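Local coordinates for protein 5-formaminoimidazole-4-carboxamide-1-(beta)-D-ribofuranosyl 5'-monophosphate synthetase (Methanocaldococcus jannaschii, PDB 2R7K) that catalyses the ATP- and formate-dependent formylation of the purine precursor AICAR to FAICAR without folates, in the de novo pathway to IMP, at residues Arg138-Tyr143 and Glu305-Glu310; Thr152-Phe157 and His197-Val202; Val203-Cys208 and Ser298-Asn303. All coordinates share one frame; numbering follows the deposited sequence.

Interaction 1: Arg138-Tyr143 and Glu305-Glu310; sequences RVPKKY and ELVVFE. With ACP (phosphomethylphosphonic acid adenylate ester), chain E.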
loop_
_atom_site.group_PDB
_atom_site.type_symbol
_atom_site.label_atom_id
_atom_site.label_comp_id
_atom_site.label_asym_id
_atom_site.label_seq_id
_atom_site.Cartn_x
_atom_site.Cartn_y
_atom_site.Cartn_z
ATOM N N ARG A 138 -39.268 2.205 11.953
ATOM C CA ARG A 138 -40.148 3.231 11.402
ATOM C C ARG A 138 -40.366 3.025 9.916
ATOM O O ARG A 138 -39.416 2.838 9.162
ATOM C CB ARG A 138 -39.566 4.622 11.626
ATOM C CG ARG A 138 -39.528 5.046 13.073
ATOM C CD ARG A 138 -39.050 6.477 13.209
ATOM N NE ARG A 138 -38.966 6.884 14.609
ATOM C CZ ARG A 138 -37.843 6.920 15.322
ATOM N NH1 ARG A 138 -36.683 6.579 14.769
ATOM N NH2 ARG A 138 -37.880 7.309 16.594
ATOM N N VAL A 139 -41.631 3.046 9.509
ATOM C CA VAL A 139 -42.014 2.957 8.106
ATOM C C VAL A 139 -43.017 4.073 7.806
ATOM O O VAL A 139 -43.561 4.690 8.734
ATOM C CB VAL A 139 -42.642 1.590 7.773
ATOM C CG1 VAL A 139 -41.574 0.500 7.722
ATOM C CG2 VAL A 139 -43.729 1.248 8.781
ATOM N N PRO A 140 -43.234 4.366 6.515
ATOM C CA PRO A 140 -44.256 5.340 6.122
ATOM C C PRO A 140 -45.661 4.823 6.464
ATOM O O PRO A 140 -45.906 3.617 6.390
ATOM C CB PRO A 140 -44.096 5.424 4.600
ATOM C CG PRO A 140 -42.732 4.829 4.302
ATOM C CD PRO A 140 -42.537 3.791 5.352
ATOM N N LYS A 141 -46.570 5.723 6.836
ATOM C CA LYS A 141 -47.967 5.333 7.056
ATOM C C LYS A 141 -48.566 4.742 5.786
ATOM O O LYS A 141 -48.373 5.274 4.694
ATOM C CB LYS A 141 -48.810 6.522 7.516
ATOM C CG LYS A 141 -48.827 6.739 9.018
ATOM C CD LYS A 141 -49.573 8.019 9.380
ATOM C CE LYS A 141 -48.793 9.260 8.943
ATOM N NZ LYS A 141 -49.580 10.522 9.065
ATOM N N LYS A 142 -49.281 3.633 5.926
ATOM C CA LYS A 142 -49.972 3.050 4.785
ATOM C C LYS A 142 -51.408 3.561 4.732
ATOM O O LYS A 142 -52.014 3.834 5.767
ATOM C CB LYS A 142 -49.953 1.524 4.858
ATOM C CG LYS A 142 -48.560 0.925 4.998
ATOM C CD LYS A 142 -47.622 1.404 3.893
ATOM C CE LYS A 142 -46.273 0.685 3.942
ATOM N NZ LYS A 142 -45.550 0.916 5.227
ATOM N N TYR A 143 -51.935 3.707 3.521
ATOM C CA TYR A 143 -53.329 4.100 3.326
ATOM C C TYR A 143 -54.072 3.047 2.513
ATOM O O TYR A 143 -53.671 2.716 1.397
ATOM C CB TYR A 143 -53.418 5.467 2.648
ATOM C CG TYR A 143 -52.897 6.584 3.516
ATOM C CD1 TYR A 143 -53.745 7.282 4.362
ATOM C CD2 TYR A 143 -51.548 6.929 3.504
ATOM C CE1 TYR A 143 -53.271 8.300 5.167
ATOM C CE2 TYR A 143 -51.063 7.941 4.302
ATOM C CZ TYR A 143 -51.926 8.627 5.133
ATOM O OH TYR A 143 -51.445 9.642 5.933
ATOM N N GLU A 305 -35.286 11.186 12.335
ATOM C CA GLU A 305 -35.754 9.821 12.417
ATOM C C GLU A 305 -35.628 9.264 11.033
ATOM O O GLU A 305 -36.090 9.884 10.074
ATOM C CB GLU A 305 -37.216 9.765 12.858
ATOM C CG GLU A 305 -37.493 10.440 14.193
ATOM C CD GLU A 305 -38.983 10.690 14.429
ATOM O OE1 GLU A 305 -39.783 10.580 13.469
ATOM O OE2 GLU A 305 -39.352 10.991 15.584
ATOM N N LEU A 306 -34.991 8.100 10.925
ATOM C CA LEU A 306 -34.857 7.422 9.644
ATOM C C LEU A 306 -36.091 6.572 9.385
ATOM O O LEU A 306 -36.432 5.707 10.182
ATOM C CB LEU A 306 -33.586 6.558 9.621
ATOM C CG LEU A 306 -32.250 7.320 9.704
ATOM C CD1 LEU A 306 -31.113 6.385 10.110
ATOM C CD2 LEU A 306 -31.938 8.001 8.373
ATOM N N VAL A 307 -36.766 6.836 8.271
ATOM C CA VAL A 307 -37.961 6.092 7.914
ATOM C C VAL A 307 -37.645 5.181 6.741
ATOM O O VAL A 307 -37.249 5.638 5.668
ATOM C CB VAL A 307 -39.144 7.038 7.560
ATOM C CG1 VAL A 307 -40.387 6.241 7.184
ATOM C CG2 VAL A 307 -39.446 7.971 8.723
ATOM N N VAL A 308 -37.828 3.887 6.948
ATOM C CA VAL A 308 -37.475 2.892 5.945
ATOM C C VAL A 308 -38.637 2.633 4.997
ATOM O O VAL A 308 -39.658 2.069 5.392
ATOM C CB VAL A 308 -37.076 1.558 6.619
ATOM C CG1 VAL A 308 -36.605 0.551 5.591
ATOM C CG2 VAL A 308 -36.026 1.804 7.684
ATOM N N PHE A 309 -38.472 3.030 3.740
ATOM C CA PHE A 309 -39.515 2.844 2.749
ATOM C C PHE A 309 -39.258 1.610 1.910
ATOM O O PHE A 309 -40.102 1.209 1.106
ATOM C CB PHE A 309 -39.624 4.072 1.843
ATOM C CG PHE A 309 -38.386 4.348 1.021
ATOM C CD1 PHE A 309 -38.190 3.715 -0.198
ATOM C CD2 PHE A 309 -37.446 5.278 1.450
ATOM C CE1 PHE A 309 -37.060 3.977 -0.969
ATOM C CE2 PHE A 309 -36.314 5.547 0.685
ATOM C CZ PHE A 309 -36.125 4.894 -0.525
ATOM N N GLU A 310 -38.084 1.014 2.094
ATOM C CA GLU A 310 -37.694 -0.153 1.320
ATOM C C GLU A 310 -36.513 -0.874 1.987
ATOM O O GLU A 310 -35.817 -0.303 2.825
ATOM C CB GLU A 310 -37.345 0.270 -0.112
ATOM C CG GLU A 310 -37.366 -0.853 -1.122
ATOM C CD GLU A 310 -38.701 -1.573 -1.165
ATOM O OE1 GLU A 310 -38.701 -2.810 -1.343
ATOM O OE2 GLU A 310 -39.748 -0.906 -1.018
HETATM P PG ACP E . -36.665 -0.024 -7.773
HETATM O O1G ACP E . -37.184 0.011 -9.192
HETATM O O2G ACP E . -36.579 -1.418 -7.195
HETATM O O3G ACP E . -35.418 0.808 -7.565
HETATM P PB ACP E . -37.653 0.526 -5.026
HETATM O O1B ACP E . -36.163 0.477 -4.782
HETATM O O2B ACP E . -38.477 -0.661 -4.573
HETATM C C3B ACP E . -37.942 0.805 -6.794
HETATM P PA ACP E . -39.670 2.422 -4.340
HETATM O O1A ACP E . -40.372 2.147 -3.037
HETATM O O2A ACP E . -40.297 2.057 -5.661
HETATM O O3A ACP E . -38.179 1.814 -4.216
HETATM O "O5'" ACP E . -39.357 3.989 -4.393
HETATM C "C5'" ACP E . -38.912 4.583 -5.603
HETATM C "C4'" ACP E . -38.419 5.960 -5.217
HETATM O "O4'" ACP E . -39.524 6.763 -4.790
HETATM C "C3'" ACP E . -37.480 5.902 -4.022
HETATM O "O3'" ACP E . -36.112 5.695 -4.402
HETATM C "C2'" ACP E . -37.697 7.248 -3.366
HETATM O "O2'" ACP E . -36.850 8.212 -3.989
HETATM C "C1'" ACP E . -39.157 7.575 -3.675
HETATM N N9 ACP E . -39.996 7.168 -2.530
HETATM C C8 ACP E . -40.385 5.902 -2.277
HETATM N N7 ACP E . -41.136 5.840 -1.152
HETATM C C5 ACP E . -41.240 7.094 -0.671
HETATM C C6 ACP E . -41.911 7.735 0.479
HETATM N N6 ACP E . -42.622 7.001 1.367
HETATM N N1 ACP E . -41.774 9.069 0.621
HETATM C C2 ACP E . -41.066 9.811 -0.256
HETATM N N3 ACP E . -40.434 9.295 -1.328
HETATM C C4 ACP E . -40.479 7.964 -1.579
HETATM O O HOH W 1 -35.559 5.308 12.768
#

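Interaction 2: Thr152-Phe157 and His197-Val202; sequences TVIVKF and HIEEYV. With ACP (phosphomethylphosphonic acid adenylate ester), chain E.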
loop_
_atom_site.group_PDB
_atom_site.type_symbol
_atom_site.label_atom_id
_atom_site.label_comp_id
_atom_site.label_asym_id
_atom_site.label_seq_id
_atom_site.Cartn_x
_atom_site.Cartn_y
_atom_site.Cartn_z
ATOM N N THR A 152 -49.997 14.517 2.057
ATOM C CA THR A 152 -49.309 14.192 0.824
ATOM C C THR A 152 -48.898 12.723 0.876
ATOM O O THR A 152 -48.396 12.233 1.893
ATOM C CB THR A 152 -48.108 15.126 0.551
ATOM O OG1 THR A 152 -48.570 16.481 0.485
ATOM C CG2 THR A 152 -47.448 14.781 -0.772
ATOM N N VAL A 153 -49.166 12.012 -0.210
ATOM C CA VAL A 153 -48.846 10.602 -0.282
ATOM C C VAL A 153 -48.096 10.334 -1.570
ATOM O O VAL A 153 -48.183 11.115 -2.518
ATOM C CB VAL A 153 -50.117 9.706 -0.252
ATOM C CG1 VAL A 153 -50.840 9.827 1.093
ATOM C CG2 VAL A 153 -51.044 10.037 -1.411
ATOM N N ILE A 154 -47.342 9.240 -1.593
ATOM C CA ILE A 154 -46.787 8.747 -2.839
ATOM C C ILE A 154 -47.550 7.476 -3.193
ATOM O O ILE A 154 -47.927 6.702 -2.307
ATOM C CB ILE A 154 -45.260 8.484 -2.735
ATOM C CG1 ILE A 154 -44.704 8.006 -4.078
ATOM C CG2 ILE A 154 -44.957 7.486 -1.616
ATOM C CD1 ILE A 154 -43.187 7.976 -4.146
ATOM N N VAL A 155 -47.806 7.266 -4.479
ATOM C CA VAL A 155 -48.575 6.092 -4.885
ATOM C C VAL A 155 -47.796 5.208 -5.847
ATOM O O VAL A 155 -47.342 5.658 -6.898
ATOM C CB VAL A 155 -49.955 6.461 -5.506
ATOM C CG1 VAL A 155 -50.792 5.200 -5.687
ATOM C CG2 VAL A 155 -50.693 7.448 -4.615
ATOM N N LYS A 156 -47.665 3.939 -5.476
ATOM C CA LYS A 156 -46.851 2.997 -6.226
ATOM C C LYS A 156 -47.687 1.911 -6.901
ATOM O O LYS A 156 -48.515 1.260 -6.264
ATOM C CB LYS A 156 -45.807 2.367 -5.303
ATOM C CG LYS A 156 -44.918 3.388 -4.615
ATOM C CD LYS A 156 -44.107 2.768 -3.496
ATOM C CE LYS A 156 -43.188 3.810 -2.863
ATOM N NZ LYS A 156 -42.518 3.318 -1.623
ATOM N N PHE A 157 -47.455 1.725 -8.195
ATOM C CA PHE A 157 -48.095 0.660 -8.948
ATOM C C PHE A 157 -47.026 -0.269 -9.517
ATOM O O PHE A 157 -46.092 0.191 -10.178
ATOM C CB PHE A 157 -48.922 1.235 -10.102
ATOM C CG PHE A 157 -49.719 2.458 -9.737
ATOM C CD1 PHE A 157 -49.141 3.718 -9.778
ATOM C CD2 PHE A 157 -51.051 2.350 -9.374
ATOM C CE1 PHE A 157 -49.875 4.846 -9.446
ATOM C CE2 PHE A 157 -51.792 3.473 -9.045
ATOM C CZ PHE A 157 -51.202 4.722 -9.081
ATOM N N HIS A 197 -50.606 1.090 -4.316
ATOM C CA HIS A 197 -50.148 1.149 -2.935
ATOM C C HIS A 197 -49.919 2.603 -2.554
ATOM O O HIS A 197 -49.105 3.295 -3.166
ATOM C CB HIS A 197 -48.866 0.334 -2.737
ATOM C CG HIS A 197 -48.351 0.351 -1.329
ATOM N ND1 HIS A 197 -47.241 1.078 -0.951
ATOM C CD2 HIS A 197 -48.797 -0.263 -0.208
ATOM C CE1 HIS A 197 -47.025 0.906 0.341
ATOM N NE2 HIS A 197 -47.956 0.096 0.816
ATOM N N ILE A 198 -50.650 3.062 -1.546
ATOM C CA ILE A 198 -50.590 4.452 -1.126
ATOM C C ILE A 198 -49.913 4.547 0.220
ATOM O O ILE A 198 -50.327 3.884 1.170
ATOM C CB ILE A 198 -52.022 5.054 -0.996
ATOM C CG1 ILE A 198 -52.851 4.764 -2.252
ATOM C CG2 ILE A 198 -51.971 6.554 -0.709
ATOM C CD1 ILE A 198 -54.322 5.108 -2.106
ATOM N N GLU A 199 -48.874 5.371 0.313
ATOM C CA GLU A 199 -48.249 5.602 1.606
ATOM C C GLU A 199 -47.858 7.052 1.829
ATOM O O GLU A 199 -47.679 7.824 0.888
ATOM C CB GLU A 199 -47.030 4.683 1.814
ATOM C CG GLU A 199 -45.937 4.801 0.753
ATOM C CD GLU A 199 -44.693 3.988 1.101
ATOM O OE1 GLU A 199 -44.832 2.906 1.715
ATOM O OE2 GLU A 199 -43.574 4.431 0.762
ATOM N N GLU A 200 -47.727 7.407 3.096
ATOM C CA GLU A 200 -47.223 8.709 3.476
ATOM C C GLU A 200 -46.010 9.101 2.630
ATOM O O GLU A 200 -45.087 8.312 2.449
ATOM C CB GLU A 200 -46.846 8.671 4.950
ATOM C CG GLU A 200 -46.091 9.879 5.454
ATOM C CD GLU A 200 -45.723 9.738 6.910
ATOM O OE1 GLU A 200 -45.818 8.606 7.443
ATOM O OE2 GLU A 200 -45.348 10.759 7.525
ATOM N N TYR A 201 -46.020 10.314 2.095
ATOM C CA TYR A 201 -44.847 10.823 1.411
ATOM C C TYR A 201 -43.922 11.393 2.485
ATOM O O TYR A 201 -44.273 12.364 3.172
ATOM C CB TYR A 201 -45.224 11.883 0.373
ATOM C CG TYR A 201 -44.059 12.321 -0.485
ATOM C CD1 TYR A 201 -43.904 11.842 -1.778
ATOM C CD2 TYR A 201 -43.102 13.206 0.005
ATOM C CE1 TYR A 201 -42.831 12.232 -2.566
ATOM C CE2 TYR A 201 -42.021 13.605 -0.772
ATOM C CZ TYR A 201 -41.890 13.113 -2.057
ATOM O OH TYR A 201 -40.825 13.507 -2.840
ATOM N N VAL A 202 -42.759 10.764 2.665
ATOM C CA VAL A 202 -41.807 11.222 3.676
ATOM C C VAL A 202 -40.891 12.286 3.086
ATOM O O VAL A 202 -40.285 12.083 2.037
ATOM C CB VAL A 202 -40.994 10.051 4.291
ATOM C CG1 VAL A 202 -39.966 10.571 5.305
ATOM C CG2 VAL A 202 -41.935 9.055 4.962
HETATM P PG ACP E . -36.665 -0.024 -7.773
HETATM O O1G ACP E . -37.184 0.011 -9.192
HETATM O O2G ACP E . -36.579 -1.418 -7.195
HETATM O O3G ACP E . -35.418 0.808 -7.565
HETATM P PB ACP E . -37.653 0.526 -5.026
HETATM O O1B ACP E . -36.163 0.477 -4.782
HETATM O O2B ACP E . -38.477 -0.661 -4.573
HETATM C C3B ACP E . -37.942 0.805 -6.794
HETATM P PA ACP E . -39.670 2.422 -4.340
HETATM O O1A ACP E . -40.372 2.147 -3.037
HETATM O O2A ACP E . -40.297 2.057 -5.661
HETATM O O3A ACP E . -38.179 1.814 -4.216
HETATM O "O5'" ACP E . -39.357 3.989 -4.393
HETATM C "C5'" ACP E . -38.912 4.583 -5.603
HETATM C "C4'" ACP E . -38.419 5.960 -5.217
HETATM O "O4'" ACP E . -39.524 6.763 -4.790
HETATM C "C3'" ACP E . -37.480 5.902 -4.022
HETATM O "O3'" ACP E . -36.112 5.695 -4.402
HETATM C "C2'" ACP E . -37.697 7.248 -3.366
HETATM O "O2'" ACP E . -36.850 8.212 -3.989
HETATM C "C1'" ACP E . -39.157 7.575 -3.675
HETATM N N9 ACP E . -39.996 7.168 -2.530
HETATM C C8 ACP E . -40.385 5.902 -2.277
HETATM N N7 ACP E . -41.136 5.840 -1.152
HETATM C C5 ACP E . -41.240 7.094 -0.671
HETATM C C6 ACP E . -41.911 7.735 0.479
HETATM N N6 ACP E . -42.622 7.001 1.367
HETATM N N1 ACP E . -41.774 9.069 0.621
HETATM C C2 ACP E . -41.066 9.811 -0.256
HETATM N N3 ACP E . -40.434 9.295 -1.328
HETATM C C4 ACP E . -40.479 7.964 -1.579
#

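Interaction 3: Val203-Cys208 and Ser298-Asn303; sequences VGTNFC and SLCNEN. With ACP (phosphomethylphosphonic acid adenylate ester), chain E.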
loop_
_atom_site.group_PDB
_atom_site.type_symbol
_atom_site.label_atom_id
_atom_site.label_comp_id
_atom_site.label_asym_id
_atom_site.label_seq_id
_atom_site.Cartn_x
_atom_site.Cartn_y
_atom_site.Cartn_z
ATOM N N VAL A 203 -40.823 13.438 3.744
ATOM C CA VAL A 203 -40.005 14.529 3.251
ATOM C C VAL A 203 -38.703 14.583 4.044
ATOM O O VAL A 203 -38.689 14.923 5.225
ATOM C CB VAL A 203 -40.751 15.877 3.310
ATOM C CG1 VAL A 203 -39.950 16.954 2.595
ATOM C CG2 VAL A 203 -42.139 15.733 2.686
ATOM N N GLY A 204 -37.611 14.222 3.385
ATOM C CA GLY A 204 -36.323 14.153 4.055
ATOM C C GLY A 204 -35.196 13.736 3.134
ATOM O O GLY A 204 -35.343 13.729 1.911
ATOM N N THR A 205 -34.066 13.385 3.734
ATOM C CA THR A 205 -32.862 13.073 2.982
ATOM C C THR A 205 -32.694 11.557 2.839
ATOM O O THR A 205 -32.873 10.811 3.796
ATOM C CB THR A 205 -31.641 13.700 3.666
ATOM O OG1 THR A 205 -31.797 13.613 5.085
ATOM C CG2 THR A 205 -31.520 15.162 3.296
ATOM N N ASN A 206 -32.378 11.114 1.629
ATOM C CA ASN A 206 -32.203 9.705 1.325
ATOM C C ASN A 206 -30.870 9.128 1.813
ATOM O O ASN A 206 -29.795 9.593 1.426
ATOM C CB ASN A 206 -32.300 9.501 -0.184
ATOM C CG ASN A 206 -32.234 8.036 -0.593
ATOM O OD1 ASN A 206 -31.755 7.722 -1.676
ATOM N ND2 ASN A 206 -32.740 7.143 0.255
ATOM N N PHE A 207 -30.951 8.112 2.662
ATOM C CA PHE A 207 -29.786 7.294 3.004
ATOM C C PHE A 207 -30.127 5.835 2.761
ATOM O O PHE A 207 -30.940 5.259 3.479
ATOM C CB PHE A 207 -29.403 7.483 4.464
ATOM C CG PHE A 207 -29.022 8.890 4.810
ATOM C CD1 PHE A 207 -27.709 9.315 4.697
ATOM C CD2 PHE A 207 -29.978 9.791 5.253
ATOM C CE1 PHE A 207 -27.354 10.612 5.024
ATOM C CE2 PHE A 207 -29.626 11.094 5.571
ATOM C CZ PHE A 207 -28.308 11.501 5.456
ATOM N N CYS A 208 -29.537 5.256 1.718
ATOM C CA CYS A 208 -29.594 3.818 1.507
ATOM C C CYS A 208 -28.414 3.195 2.253
ATOM O O CYS A 208 -27.271 3.313 1.840
ATOM C CB CYS A 208 -29.554 3.494 0.016
ATOM S SG CYS A 208 -30.846 4.388 -0.942
ATOM N N SER A 298 -33.755 4.433 3.347
ATOM C CA SER A 298 -34.454 5.273 4.295
ATOM C C SER A 298 -34.535 6.746 3.895
ATOM O O SER A 298 -33.873 7.202 2.960
ATOM C CB SER A 298 -33.812 5.134 5.672
ATOM O OG SER A 298 -32.502 5.670 5.666
ATOM N N LEU A 299 -35.390 7.473 4.602
ATOM C CA LEU A 299 -35.476 8.905 4.462
ATOM C C LEU A 299 -35.364 9.494 5.843
ATOM O O LEU A 299 -36.005 9.023 6.775
ATOM C CB LEU A 299 -36.795 9.306 3.803
ATOM C CG LEU A 299 -36.897 8.923 2.329
ATOM C CD1 LEU A 299 -38.353 8.929 1.850
ATOM C CD2 LEU A 299 -36.012 9.834 1.478
ATOM N N CYS A 300 -34.519 10.504 5.986
ATOM C CA CYS A 300 -34.327 11.125 7.281
ATOM C C CYS A 300 -35.192 12.380 7.383
ATOM O O CYS A 300 -34.937 13.373 6.706
ATOM C CB CYS A 300 -32.848 11.465 7.512
ATOM S SG CYS A 300 -32.507 12.046 9.186
ATOM N N ASN A 301 -36.223 12.329 8.223
ATOM C CA ASN A 301 -37.107 13.478 8.381
ATOM C C ASN A 301 -36.458 14.549 9.238
ATOM O O ASN A 301 -35.348 14.367 9.740
ATOM C CB ASN A 301 -38.487 13.068 8.912
ATOM C CG ASN A 301 -38.440 12.542 10.324
ATOM O OD1 ASN A 301 -37.588 12.930 11.117
ATOM N ND2 ASN A 301 -39.381 11.668 10.658
ATOM N N GLU A 302 -37.141 15.675 9.389
ATOM C CA GLU A 302 -36.559 16.812 10.082
ATOM C C GLU A 302 -36.422 16.548 11.578
ATOM O O GLU A 302 -35.742 17.286 12.289
ATOM C CB GLU A 302 -37.377 18.077 9.824
ATOM C CG GLU A 302 -38.814 18.008 10.324
ATOM C CD GLU A 302 -39.656 19.177 9.836
ATOM O OE1 GLU A 302 -39.081 20.159 9.311
ATOM O OE2 GLU A 302 -40.895 19.113 9.976
ATOM N N ASN A 303 -37.065 15.493 12.058
ATOM C CA ASN A 303 -36.888 15.091 13.449
ATOM C C ASN A 303 -35.749 14.086 13.667
ATOM O O ASN A 303 -35.651 13.474 14.735
ATOM C CB ASN A 303 -38.196 14.550 14.010
ATOM C CG ASN A 303 -39.233 15.631 14.176
ATOM O OD1 ASN A 303 -38.935 16.715 14.678
ATOM N ND2 ASN A 303 -40.455 15.350 13.742
HETATM P PG ACP E . -36.665 -0.024 -7.773
HETATM O O1G ACP E . -37.184 0.011 -9.192
HETATM O O2G ACP E . -36.579 -1.418 -7.195
HETATM O O3G ACP E . -35.418 0.808 -7.565
HETATM P PB ACP E . -37.653 0.526 -5.026
HETATM O O1B ACP E . -36.163 0.477 -4.782
HETATM O O2B ACP E . -38.477 -0.661 -4.573
HETATM C C3B ACP E . -37.942 0.805 -6.794
HETATM P PA ACP E . -39.670 2.422 -4.340
HETATM O O1A ACP E . -40.372 2.147 -3.037
HETATM O O2A ACP E . -40.297 2.057 -5.661
HETATM O O3A ACP E . -38.179 1.814 -4.216
HETATM O "O5'" ACP E . -39.357 3.989 -4.393
HETATM C "C5'" ACP E . -38.912 4.583 -5.603
HETATM C "C4'" ACP E . -38.419 5.960 -5.217
HETATM O "O4'" ACP E . -39.524 6.763 -4.790
HETATM C "C3'" ACP E . -37.480 5.902 -4.022
HETATM O "O3'" ACP E . -36.112 5.695 -4.402
HETATM C "C2'" ACP E . -37.697 7.248 -3.366
HETATM O "O2'" ACP E . -36.850 8.212 -3.989
HETATM C "C1'" ACP E . -39.157 7.575 -3.675
HETATM N N9 ACP E . -39.996 7.168 -2.530
HETATM C C8 ACP E . -40.385 5.902 -2.277
HETATM N N7 ACP E . -41.136 5.840 -1.152
HETATM C C5 ACP E . -41.240 7.094 -0.671
HETATM C C6 ACP E . -41.911 7.735 0.479
HETATM N N6 ACP E . -42.622 7.001 1.367
HETATM N N1 ACP E . -41.774 9.069 0.621
HETATM C C2 ACP E . -41.066 9.811 -0.256
HETATM N N3 ACP E . -40.434 9.295 -1.328
HETATM C C4 ACP E . -40.479 7.964 -1.579
HETATM O O HOH W 2 -39.398 15.979 7.619
#

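Interaction 1: Arg138-Tyr143 and Glu305-Glu310
Arg-138 lies across Glu-305, its guanidinium stacked on the Glu-305 side chain, the guanidinium and carboxylate planes 4° apart. CG of Glu-305 sits over the middle of one guanidinium face, 3.7 Å from CZ of Arg-138. No N-H points at the carboxylate: the salt bridge from Arg-138 NE to Glu-305 OE1 is long, at 4.0 Å, and rests on charge alone. OE1 has a firmer partner in Asn-301 ND2. At the guanidinium edge, NH1 gives a hydrogen bond in plane to a water, which in turn donates to the carbonyl O of Leu-306. The backbones join once, where Val-308 N donates to Arg-138 O over 2.9 Å. Val-307 turns CG1 anti to its own N (chi1 180°), placing this methyl 3.5 Å from Pro-140 N and 3.7 Å from Pro-140 CD. CG of Pro-140 also meets CB of Phe-309 at 4.0 Å and approaches the adenine amino group N6 of the ATP analogue. Phe-309 has its ring between its backbone N and carbonyl carbon (chi1 63°). From there CE1 comes within 3.6 Å of C3' of the ribose, and CD1 lies near C8 of the base. A serine in place of Phe-309 would probably leave the ribose and the C8 side of adenine without this apolar support. Phe-309 and Glu-310 both face Gln-297, forming a classic beta bulge. This bulge in the ATP-grasp fold borders the nucleotide site, and Glu-310 is a predicted magnesium ligand.

Interaction 2: Thr152-Phe157 and His197-Val202
Lys-156 NZ and Glu-199 OE2 form a buried salt bridge of 2.8 Å, and each has further work on the ATP analogue. Extended beyond CG, the lysine chain lets the ammonium also donate to O1A of the alpha phosphate and, over 2.9 Å, to adenine N7. It meets OE2 from above the carboxylate plane, 64° out of it. OE2 takes a second hydrogen bond, 2.8 Å long, from adenine N6. The same amino group donates to the backbone O of Glu-200, and Val-202 N donates to adenine N1. Polar groups thus meet the base at N1, N6 and N7. Tyr-201 stands with adenine C2 over the centre of one ring face, 3.6 Å above its plane, while Ile-154 CD1 lies 3.7 Å from N9.

The backbones pair antiparallel. Ile-154 and Glu-199 exchange a pair of backbone hydrogen bonds, as do Lys-156 and His-197. Tyr-201 N donates to Thr-152 O at 3.1 Å. Val-155 and Ile-198 pack on the sheet face away from Lys-156. Glu-200 OE1 accepts from Lys-141 N, and Thr-152 OG1 bonds with Ser-170. This pair of strands, with the segment leading out of the second, is the adenine-binding site of an ATP-grasp enzyme.

Interaction 3: Val203-Cys208 and Ser298-Asn303
The Phe-207 ring meets Cys-300 at its edge: CB of Cys-300 lies near the ring plane, 3.8 Å from CE2 of Phe-207. The Phe-207 side chain also packs on Met-225, Val-261 and Ile-263, and on Thr-256 of the second subunit. A second flat group is the amide of Asn-206. Ser-298 O lies within 3° of its plane and accepts from ND2 over 2.9 Å. CG of Asn-206 is anti to the backbone N (chi1 -176°), which carries the amide along the strand toward that carbonyl. At the other end OD1 accepts from Arg-228 N, so both ends of the amide are held and its rotation is fixed.

Ser-298 O is gripped twice, since Phe-207 N also donates to it. Phe-207 O is gripped twice as well. Ser-298 N donates to it, and so does Ser-298 OG, in the carbonyl plane, on a lone pair, at 2.7 Å. Thr-205 and Cys-300 form the next hydrogen-bonded pair, with Thr-205 OG1 3.4 Å from CB of Cys-300. Between these pairs Leu-299 sends its two methyls different ways. CD2 rests 3.8 Å from CA of Asn-206, and CD1 lies 3.5 Å from C2 of the adenine.

Gly-204 CA approaches Cys-300 O at 3.1 Å, where a side chain would clash with that carbonyl. A water links Val-203 O to Glu-302 N. On the second subunit, Thr-256 bonds with Thr-205 OG1, Ser-252 bonds with Glu-302 OE1, and the hydroxyl OG of Ser-231 donates to Cys-300 O. The arrangement is an antiparallel pair in the large sheet of the ATP-grasp fold, with Leu-299 on the adenine side and a subunit interface alongside.

Overall arrangement
From the N terminus, the chain first passes the parallel sheet and then reaches 138-143, which opens interaction 1. Interaction 2 closes first, joining 152-157 to 197-202 in the four-stranded antiparallel sheet. The chain runs straight on into 203-208, which opens interaction 3. That loop closes at 298-303, after two more strands and helix 268-285. Interaction 1 closes last, at 305-310. Interactions 2 and 3 follow in series, and both lie within the span of interaction 1; none cross. Strand 142-143 borders 197-200, and strand 306-312 borders 292-300, so interaction 1 ties the four-stranded antiparallel sheet to the five-stranded one. All three contacts touch the ATP analogue between these sheets.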